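Side-chain contact in inorganic polyphosphate/ATP-glucomannokinase (Arthrobacter sp., PDB 1WOQ), which transfers phosphate from inorganic polyphosphate or ATP to glucose or mannose, as a sugar kinase of the ROK family: residues Gly27-Lys32 with Ala250-Ala255. Residues are numbered along the deposited sequence; the frame is centred on the assembly and turned at random.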
ATOM      1  N   GLY A  27       5.541  -8.716  -8.913  1.00 15.88           N
ATOM      2  CA  GLY A  27       6.742  -8.454  -9.674  1.00 15.23           C
ATOM      3  C   GLY A  27       7.932  -9.055  -8.964  1.00 16.77           C
ATOM      4  O   GLY A  27       7.869  -9.341  -7.769  1.00 13.66           O
ATOM      5  N   ILE A  28       9.008  -9.269  -9.710  1.00 15.13           N
ATOM      6  CA  ILE A  28      10.240  -9.806  -9.152  1.00 15.80           C
ATOM      7  C   ILE A  28      11.032  -8.551  -8.817  1.00 15.52           C
ATOM      8  O   ILE A  28      11.348  -7.753  -9.698  1.00 15.90           O
ATOM      9  CB  ILE A  28      10.974 -10.679 -10.194  1.00 15.86           C
ATOM     10  CG1 ILE A  28      10.125 -11.923 -10.486  1.00 16.54           C
ATOM     11  CG2 ILE A  28      12.353 -11.082  -9.680  1.00 14.68           C
ATOM     12  CD1 ILE A  28      10.596 -12.739 -11.678  1.00 17.74           C
ATOM     13  N   VAL A  29      11.322  -8.371  -7.534  1.00 16.33           N
ATOM     14  CA  VAL A  29      12.007  -7.173  -7.072  1.00 17.66           C
ATOM     15  C   VAL A  29      13.495  -7.311  -6.798  1.00 18.58           C
ATOM     16  O   VAL A  29      13.933  -8.213  -6.085  1.00 17.49           O
ATOM     17  CB  VAL A  29      11.331  -6.634  -5.789  1.00 17.21           C
ATOM     18  CG1 VAL A  29      11.965  -5.314  -5.365  1.00 18.37           C
ATOM     19  CG2 VAL A  29       9.835  -6.451  -6.027  1.00 17.36           C
ATOM     20  N   ASP A  30      14.258  -6.394  -7.384  1.00 21.18           N
ATOM     21  CA  ASP A  30      15.702  -6.329  -7.193  1.00 24.14           C
ATOM     22  C   ASP A  30      15.856  -5.294  -6.081  1.00 24.00           C
ATOM     23  O   ASP A  30      15.707  -4.096  -6.323  1.00 24.71           O
ATOM     24  CB  ASP A  30      16.383  -5.823  -8.464  1.00 27.56           C
ATOM     25  CG  ASP A  30      17.888  -5.709  -8.313  1.00 31.07           C
ATOM     26  OD1 ASP A  30      18.347  -5.216  -7.262  1.00 33.14           O
ATOM     27  OD2 ASP A  30      18.612  -6.105  -9.248  1.00 34.14           O
ATOM     28  N   LEU A  31      16.134  -5.755  -4.866  1.00 24.13           N
ATOM     29  CA  LEU A  31      16.261  -4.850  -3.733  1.00 25.98           C
ATOM     30  C   LEU A  31      17.467  -3.920  -3.797  1.00 28.46           C
ATOM     31  O   LEU A  31      17.565  -2.967  -3.024  1.00 27.57           O
ATOM     32  CB  LEU A  31      16.262  -5.644  -2.424  1.00 26.64           C
ATOM     33  CG  LEU A  31      14.883  -6.222  -2.067  1.00 29.04           C
ATOM     34  CD1 LEU A  31      14.957  -7.020  -0.779  1.00 30.12           C
ATOM     35  CD2 LEU A  31      13.880  -5.085  -1.928  1.00 29.16           C
ATOM     36  N   LYS A  32      18.378  -4.184  -4.725  1.00 30.32           N
ATOM     37  CA  LYS A  32      19.550  -3.332  -4.871  1.00 33.18           C
ATOM     38  C   LYS A  32      19.183  -2.033  -5.578  1.00 33.81           C
ATOM     39  O   LYS A  32      19.749  -0.979  -5.284  1.00 34.79           O
ATOM     40  CB  LYS A  32      20.645  -4.064  -5.650  1.00 35.74           C
ATOM     41  CG  LYS A  32      21.612  -4.845  -4.769  1.00 40.13           C
ATOM     42  CD  LYS A  32      20.892  -5.799  -3.829  1.00 43.18           C
ATOM     43  CE  LYS A  32      21.868  -6.458  -2.862  1.00 45.22           C
ATOM     44  NZ  LYS A  32      21.177  -7.383  -1.918  1.00 46.79           N
ATOM     45  N   ALA A 250       4.705   0.469  -5.874  1.00 16.45           N
ATOM     46  CA  ALA A 250       5.018   0.728  -4.470  1.00 16.55           C
ATOM     47  C   ALA A 250       4.727  -0.443  -3.527  1.00 14.99           C
ATOM     48  O   ALA A 250       5.552  -0.778  -2.678  1.00 14.80           O
ATOM     49  CB  ALA A 250       4.273   1.976  -3.993  1.00 18.94           C
ATOM     50  N   GLY A 251       3.555  -1.051  -3.673  1.00 16.67           N
ATOM     51  CA  GLY A 251       3.189  -2.171  -2.817  1.00 14.49           C
ATOM     52  C   GLY A 251       4.059  -3.390  -3.060  1.00 15.82           C
ATOM     53  O   GLY A 251       4.507  -4.053  -2.122  1.00 14.47           O
ATOM     54  N   ILE A 252       4.289  -3.694  -4.332  1.00 14.10           N
ATOM     55  CA  ILE A 252       5.122  -4.828  -4.713  1.00 15.27           C
ATOM     56  C   ILE A 252       6.526  -4.697  -4.116  1.00 14.46           C
ATOM     57  O   ILE A 252       7.045  -5.626  -3.485  1.00 13.27           O
ATOM     58  CB  ILE A 252       5.233  -4.918  -6.252  1.00 14.22           C
ATOM     59  CG1 ILE A 252       3.886  -5.358  -6.835  1.00 15.13           C
ATOM     60  CG2 ILE A 252       6.359  -5.880  -6.649  1.00 13.77           C
ATOM     61  CD1 ILE A 252       3.800  -5.258  -8.343  1.00 15.21           C
ATOM     62  N   VAL A 253       7.135  -3.535  -4.316  1.00 13.95           N
ATOM     63  CA  VAL A 253       8.479  -3.296  -3.806  1.00 13.47           C
ATOM     64  C   VAL A 253       8.498  -3.317  -2.286  1.00 13.22           C
ATOM     65  O   VAL A 253       9.354  -3.956  -1.684  1.00 14.30           O
ATOM     66  CB  VAL A 253       9.030  -1.948  -4.321  1.00 14.75           C
ATOM     67  CG1 VAL A 253      10.386  -1.649  -3.686  1.00 16.95           C
ATOM     68  CG2 VAL A 253       9.161  -2.005  -5.834  1.00 17.37           C
ATOM     69  N   GLY A 254       7.535  -2.639  -1.667  1.00 12.79           N
ATOM     70  CA  GLY A 254       7.477  -2.609  -0.217  1.00 13.48           C
ATOM     71  C   GLY A 254       7.314  -3.987   0.404  1.00 13.80           C
ATOM     72  O   GLY A 254       7.850  -4.261   1.475  1.00 13.98           O
ATOM     73  N   ALA A 255       6.565  -4.862  -0.263  1.00 14.20           N
ATOM     74  CA  ALA A 255       6.352  -6.211   0.248  1.00 14.41           C
ATOM     75  C   ALA A 255       7.671  -6.978   0.265  1.00 15.03           C
ATOM     76  O   ALA A 255       7.940  -7.744   1.189  1.00 14.59           O
ATOM     77  CB  ALA A 255       5.329  -6.945  -0.615  1.00 14.48           C
TER
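Neither Val29 nor Ile252 brings a ring or other flat side-chain group to this meeting of strand and helix; the flat surface here is the peptide backbone at Gly27. Methyl CG2 of Ile252 stands 3.7 Å from Gly27 N, its nearest atom there, above the plane of the peptide group that joins Gly27 to Ile28 but well to one side of it. The end of the isoleucine chain, CD1, comes to 3.9 Å from Gly27 N, so two branches of one residue rest against bare glycine backbone. Gly27 presents only backbone to Ile252, which packs directly against it.

Beside that glycine, Val29 provides the neighbouring apolar surface. Its CG2 reaches Ile252 CG2 at 3.6 Å, the two side chains crossing at a slant. In Val29 that methyl lies anti to the carbonyl carbon, whereas in Ile252 CG2 lies anti to the backbone N (CG1 at chi1 -71°), which directs it to the strand; the extended second torsion then carries CD1 to Gly27 N. Val253 adds a looser touch, its CG1 4.3 Å from Val29 CG1.

The pairing joins the chain's last helix, 250-262, to the N-terminal five-stranded sheet (order 3-2-1-4-5) of an actin-like ATPase fold of the ROK family, across 218 residues of sequence. Strand 27-30 and helix 250-255 run at 57° with axes 8.5 Å apart, and no hydrogen bond links them. Leu36 of the edge strand also touches Ile252 and Val253, while Ala130 and Tyr134 of helix 123-134 meet Val253.

Where the strand ends, Asp30 forms an Asx turn: OD1 accepts Lys32 N at 2.7 Å, nearly in line with its C-O bond although the N-H is bent (133°), and OD2 has a salt bridge to Lys33.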